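Local structure of heme-binding protein A / AI-2 binding protein A (Helicobacter pylori SS1, 6OFQ) at residues A[289-294]-A[427-432]; A[338-343]-A[436-441]. The protein binds peptides in the periplasm, probably to hand them to an ABC transporter for import. All coordinates share one frame; numbering follows the deposited sequence.

Interaction 1 (A[289-294]-A[427-432]); sequences AGLLAS and GWMADI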
loop_
_atom_site.group_PDB
_atom_site.type_symbol
_atom_site.label_atom_id
_atom_site.label_comp_id
_atom_site.label_asym_id
_atom_site.label_seq_id
_atom_site.Cartn_x
_atom_site.Cartn_y
_atom_site.Cartn_z
ATOM N N ALA A 289 -6.888 15.502 0.971
ATOM C CA ALA A 289 -6.619 15.261 -0.432
ATOM C C ALA A 289 -6.183 13.869 -0.826
ATOM O O ALA A 289 -6.568 13.240 -1.837
ATOM C CB ALA A 289 -5.521 16.208 -0.882
ATOM N N GLY A 290 -5.353 13.365 0.063
ATOM C CA GLY A 290 -4.965 11.929 -0.012
ATOM C C GLY A 290 -3.607 11.731 -0.693
ATOM O O GLY A 290 -3.078 12.585 -1.410
ATOM N N LEU A 291 -3.046 10.550 -0.505
ATOM C CA LEU A 291 -1.804 10.054 -1.133
ATOM C C LEU A 291 -2.105 8.837 -2.014
ATOM O O LEU A 291 -1.272 7.943 -2.190
ATOM C CB LEU A 291 -0.701 9.725 -0.148
ATOM C CG LEU A 291 -0.140 10.963 0.538
ATOM C CD1 LEU A 291 0.693 10.602 1.742
ATOM C CD2 LEU A 291 0.885 11.565 -0.417
ATOM N N LEU A 292 -3.295 8.858 -2.582
ATOM C CA LEU A 292 -3.879 7.731 -3.318
ATOM C C LEU A 292 -3.957 7.979 -4.803
ATOM O O LEU A 292 -4.259 9.085 -5.257
ATOM C CB LEU A 292 -5.344 7.552 -2.853
ATOM C CG LEU A 292 -5.556 7.307 -1.358
ATOM C CD1 LEU A 292 -6.919 7.716 -0.826
ATOM C CD2 LEU A 292 -5.380 5.808 -1.167
ATOM N N ALA A 293 -3.790 6.932 -5.606
ATOM C CA ALA A 293 -4.056 6.985 -7.030
ATOM C C ALA A 293 -4.844 5.736 -7.419
ATOM O O ALA A 293 -4.643 4.666 -6.827
ATOM C CB ALA A 293 -2.792 7.088 -7.866
ATOM N N SER A 294 -5.774 5.881 -8.363
ATOM C CA SER A 294 -6.624 4.791 -8.879
ATOM C C SER A 294 -6.638 4.886 -10.396
ATOM O O SER A 294 -6.845 5.945 -10.955
ATOM C CB SER A 294 -8.050 4.988 -8.303
ATOM O OG SER A 294 -8.880 3.928 -8.743
ATOM N N GLY A 427 -4.988 0.346 -7.744
ATOM C CA GLY A 427 -4.871 1.496 -6.856
ATOM C C GLY A 427 -3.636 1.313 -5.997
ATOM O O GLY A 427 -3.174 0.215 -5.642
ATOM N N TRP A 428 -3.181 2.459 -5.510
ATOM C CA TRP A 428 -2.019 2.523 -4.630
ATOM C C TRP A 428 -2.134 3.667 -3.643
ATOM O O TRP A 428 -2.555 4.802 -3.995
ATOM C CB TRP A 428 -0.747 2.774 -5.421
ATOM C CG TRP A 428 0.553 2.567 -4.714
ATOM C CD1 TRP A 428 1.463 3.532 -4.348
ATOM C CD2 TRP A 428 1.157 1.317 -4.435
ATOM N NE1 TRP A 428 2.596 2.947 -3.862
ATOM C CE2 TRP A 428 2.428 1.579 -3.898
ATOM C CE3 TRP A 428 0.729 -0.016 -4.560
ATOM C CZ2 TRP A 428 3.265 0.571 -3.472
ATOM C CZ3 TRP A 428 1.585 -1.000 -4.170
ATOM C CH2 TRP A 428 2.849 -0.708 -3.667
ATOM N N MET A 429 -1.816 3.387 -2.411
ATOM C CA MET A 429 -1.615 4.391 -1.360
ATOM C C MET A 429 -0.115 4.471 -1.140
ATOM O O MET A 429 0.571 3.459 -0.927
ATOM C CB MET A 429 -2.259 3.850 -0.087
ATOM C CG MET A 429 -1.903 4.593 1.181
ATOM S SD MET A 429 -2.412 6.334 1.128
ATOM C CE MET A 429 -1.555 6.993 2.575
ATOM N N ALA A 430 0.420 5.693 -1.193
ATOM C CA ALA A 430 1.829 5.905 -0.868
ATOM C C ALA A 430 2.225 5.214 0.406
ATOM O O ALA A 430 1.593 5.400 1.444
ATOM C CB ALA A 430 2.158 7.379 -0.765
ATOM N N ASP A 431 3.368 4.525 0.348
ATOM C CA ASP A 431 4.038 4.057 1.547
ATOM C C ASP A 431 4.950 5.102 2.162
ATOM O O ASP A 431 5.205 5.071 3.358
ATOM C CB ASP A 431 4.849 2.766 1.287
ATOM C CG ASP A 431 3.978 1.701 0.632
ATOM O OD1 ASP A 431 2.930 1.324 1.256
ATOM O OD2 ASP A 431 4.329 1.282 -0.504
ATOM N N ILE A 432 5.555 5.935 1.313
ATOM C CA ILE A 432 6.525 6.998 1.620
ATOM C C ILE A 432 6.164 8.146 0.682
ATOM O O ILE A 432 5.636 7.908 -0.394
ATOM C CB ILE A 432 7.963 6.481 1.463
ATOM C CG1 ILE A 432 8.334 6.237 0.011
ATOM C CG2 ILE A 432 8.188 5.307 2.404
ATOM C CD1 ILE A 432 9.799 5.909 -0.201
#
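Strands 292-294 and 427-429 run antiparallel, at 176° and with axes 4.8 Å apart. Ala-293 and Trp-428 form a hydrogen-bonded pair, Ala-293 N giving to Trp-428 O at 2.9 Å and Trp-428 N giving back to Ala-293 O at 3.0 Å. Ala-430 N hydrogen-bonds to Leu-291 O at 3.0 Å, carrying the pairing one residue past the strands. Leu-292 faces Met-429 as a non-hydrogen-bonded pair. Their side chains share one face of the sheet, where Leu-292 CD2 lies 3.8 Å from Met-429 SD. Met-429 has CG anti to its backbone N and bends at chi2 (61°), which carries CE along the strand to Leu-291 CB, 4.0 Å away. Leu-291 CB also meets Ala-430 CB at 3.7 Å, continuing the apolar contact just outside the paired strands. On the face of Ala-293 and Trp-428 the indole leads away from Ala-293 and gives its NE1 hydrogen to Asn-437 OD1. Strand 292-298 also pairs antiparallel with strand 497-510, and strand 423-429 runs parallel to strand 373-380; the contact is an antiparallel pairing inside the mixed sheet of a type II periplasmic binding protein.

Interaction 2 (A[338-343]-A[436-441]); sequences PFPPTI and DNFLYT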
loop_
_atom_site.group_PDB
_atom_site.type_symbol
_atom_site.label_atom_id
_atom_site.label_comp_id
_atom_site.label_asym_id
_atom_site.label_seq_id
_atom_site.Cartn_x
_atom_site.Cartn_y
_atom_site.Cartn_z
ATOM N N PRO A 338 1.339 9.310 -12.567
ATOM C CA PRO A 338 1.105 8.076 -11.795
ATOM C C PRO A 338 0.954 8.245 -10.306
ATOM O O PRO A 338 0.471 7.327 -9.667
ATOM C CB PRO A 338 2.302 7.201 -12.086
ATOM C CG PRO A 338 2.768 7.710 -13.427
ATOM C CD PRO A 338 2.553 9.202 -13.407
ATOM N N PHE A 339 1.337 9.383 -9.750
ATOM C CA PHE A 339 1.269 9.667 -8.314
ATOM C C PHE A 339 0.580 11.013 -8.087
ATOM O O PHE A 339 0.571 11.853 -8.984
ATOM C CB PHE A 339 2.651 9.580 -7.675
ATOM C CG PHE A 339 3.618 10.591 -8.198
ATOM C CD1 PHE A 339 4.485 10.306 -9.228
ATOM C CD2 PHE A 339 3.803 11.792 -7.540
ATOM C CE1 PHE A 339 5.401 11.263 -9.660
ATOM C CE2 PHE A 339 4.693 12.750 -7.965
ATOM C CZ PHE A 339 5.544 12.483 -8.990
ATOM N N PRO A 340 0.056 11.246 -6.887
ATOM C CA PRO A 340 -0.769 12.438 -6.648
ATOM C C PRO A 340 0.075 13.687 -6.389
ATOM O O PRO A 340 1.232 13.585 -5.951
ATOM C CB PRO A 340 -1.614 12.042 -5.449
ATOM C CG PRO A 340 -0.762 11.076 -4.694
ATOM C CD PRO A 340 -0.089 10.270 -5.798
ATOM N N PRO A 341 -0.551 14.864 -6.548
ATOM C CA PRO A 341 0.142 16.139 -6.422
ATOM C C PRO A 341 0.483 16.531 -4.990
ATOM O O PRO A 341 1.175 17.535 -4.812
ATOM C CB PRO A 341 -0.785 17.138 -7.109
ATOM C CG PRO A 341 -2.076 16.504 -7.117
ATOM C CD PRO A 341 -1.887 15.035 -7.157
ATOM N N THR A 342 0.052 15.723 -4.031
ATOM C CA THR A 342 0.518 15.848 -2.640
ATOM C C THR A 342 1.969 15.394 -2.480
ATOM O O THR A 342 2.470 15.640 -1.398
ATOM C CB THR A 342 -0.399 15.036 -1.745
ATOM O OG1 THR A 342 -0.680 13.780 -2.426
ATOM C CG2 THR A 342 -1.699 15.769 -1.564
ATOM N N ILE A 343 2.598 14.802 -3.475
ATOM C CA ILE A 343 3.989 14.428 -3.408
ATOM C C ILE A 343 4.763 15.390 -4.312
ATOM O O ILE A 343 4.369 15.699 -5.429
ATOM C CB ILE A 343 4.126 12.963 -3.826
ATOM C CG1 ILE A 343 3.292 12.058 -2.936
ATOM C CG2 ILE A 343 5.597 12.538 -3.822
ATOM C CD1 ILE A 343 3.317 10.614 -3.374
ATOM N N ASP A 436 9.632 7.645 -6.098
ATOM C CA ASP A 436 10.143 6.298 -6.337
ATOM C C ASP A 436 9.151 5.190 -5.986
ATOM O O ASP A 436 9.047 4.162 -6.679
ATOM C CB ASP A 436 11.442 6.084 -5.554
ATOM C CG ASP A 436 12.103 4.741 -5.828
ATOM O OD1 ASP A 436 11.821 3.826 -5.026
ATOM O OD2 ASP A 436 12.917 4.644 -6.727
ATOM N N ASN A 437 8.383 5.433 -4.932
ATOM C CA ASN A 437 7.439 4.437 -4.357
ATOM C C ASN A 437 6.281 4.174 -5.337
ATOM O O ASN A 437 5.568 3.163 -5.132
ATOM C CB ASN A 437 6.966 4.928 -2.988
ATOM C CG ASN A 437 5.926 4.016 -2.326
ATOM O OD1 ASN A 437 4.766 4.446 -2.160
ATOM N ND2 ASN A 437 6.279 2.820 -1.948
ATOM N N PHE A 438 6.016 5.100 -6.269
ATOM C CA PHE A 438 5.034 4.852 -7.319
ATOM C C PHE A 438 5.768 4.469 -8.592
ATOM O O PHE A 438 5.499 3.399 -9.210
ATOM C CB PHE A 438 4.076 6.033 -7.608
ATOM C CG PHE A 438 3.106 6.368 -6.480
ATOM C CD1 PHE A 438 3.526 6.928 -5.256
ATOM C CD2 PHE A 438 1.737 6.263 -6.721
ATOM C CE1 PHE A 438 2.559 7.287 -4.310
ATOM C CE2 PHE A 438 0.806 6.609 -5.741
ATOM C CZ PHE A 438 1.219 7.152 -4.553
ATOM N N LEU A 439 6.594 5.367 -9.103
ATOM C CA LEU A 439 7.180 5.174 -10.403
ATOM C C LEU A 439 8.060 3.927 -10.468
ATOM O O LEU A 439 7.953 3.160 -11.434
ATOM C CB LEU A 439 7.984 6.381 -10.829
ATOM C CG LEU A 439 7.195 7.702 -10.881
ATOM C CD1 LEU A 439 8.173 8.841 -11.169
ATOM C CD2 LEU A 439 6.104 7.621 -11.940
ATOM N N TYR A 440 8.920 3.671 -9.506
ATOM C CA TYR A 440 9.802 2.517 -9.609
ATOM C C TYR A 440 9.115 1.253 -9.153
ATOM O O TYR A 440 9.146 0.191 -9.822
ATOM C CB TYR A 440 11.117 2.738 -8.850
ATOM C CG TYR A 440 12.204 1.770 -9.301
ATOM C CD1 TYR A 440 12.867 2.051 -10.478
ATOM C CD2 TYR A 440 12.502 0.613 -8.623
ATOM C CE1 TYR A 440 13.837 1.198 -10.977
ATOM C CE2 TYR A 440 13.514 -0.245 -9.118
ATOM C CZ TYR A 440 14.122 0.105 -10.292
ATOM O OH TYR A 440 15.165 -0.661 -10.897
ATOM N N THR A 441 8.399 1.332 -8.049
ATOM C CA THR A 441 7.802 0.130 -7.503
ATOM C C THR A 441 6.711 -0.428 -8.398
ATOM O O THR A 441 6.479 -1.639 -8.375
ATOM C CB THR A 441 7.246 0.491 -6.123
ATOM O OG1 THR A 441 8.325 1.008 -5.344
ATOM C CG2 THR A 441 6.679 -0.719 -5.335
#
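The irregular segment 338-343, which ends in a type I turn from Pro-340 to Ile-343, lies against the first turn of helix 436-443, nearest where Phe-339 CA and Phe-438 CA are 6.2 Å apart. Phe-438 is the main helix residue here, pointing into the loop with its ring met by Pro-338, Phe-339, Pro-340 and Ile-343. Phe-339 CB sits over one face in a CH-pi contact, 3.6 Å from the centroid of the Phe-438 ring and 17° off its normal. The backbone of the loop places this carbon; chi1 of Phe-339 (63°), with CG between the backbone N and the carbonyl carbon, then carries its own ring toward Leu-439. Around the Phe-438 ring, Pro-340 CD touches Phe-438 CZ at 3.6 Å, the two side chains crossing at about a right angle, and Ile-343 CD1 comes within 3.5 Å of Phe-438 CE1. Pro-338 O comes 3.4 Å from Phe-438 CD2.

In this family 5 solute-binding protein the packing joins the loop after strand 332-334 to the helix that follows strand 423-429. Trp-428, on that strand, meets Phe-438 edge-to-face, so the phenyl ring bridges sheet and loop.

Leu-439 forms the second half of the contact, spanning Pro-338 and Phe-339. CD2 packs on the Pro-338 ring, 3.7 Å from Pro-338 CG, while CG and CD1 lie along the Phe-339 ring, CD1 4.0 Å from Phe-339 CE1; both pairs of side chains approach at a slant. The Phe-339 ring has Ile-343 O at its edge, in its plane, so the loop folds back on the same aromatic group that Leu-439 touches. Helix 477-494 adds Ile-491 against Pro-338, Gln-488 against Phe-339 and Tyr-484 against Leu-439.

How the interactions relate
From the N terminus the chain passes 289-294, then 338-343, then 427-432 and finally 436-441, so the two contacts cross: interaction 1 closes a loop of 132 residues, and interaction 2, begun within it, closes one of 92 that ends beyond it. The second halves are near neighbours, strand 423-429 leading into helix 436-443. The centres of interactions 1 and 2 are about 8 Å apart, and the contacts touch directly. A probable hydrogen bond joins Gly-290 O to Thr-342 OG1, and another joins Asp-431 N to Asn-437 OD1. Together the two contacts tie the mixed sheet to the loop after strand 332-334 and to helix 436-443.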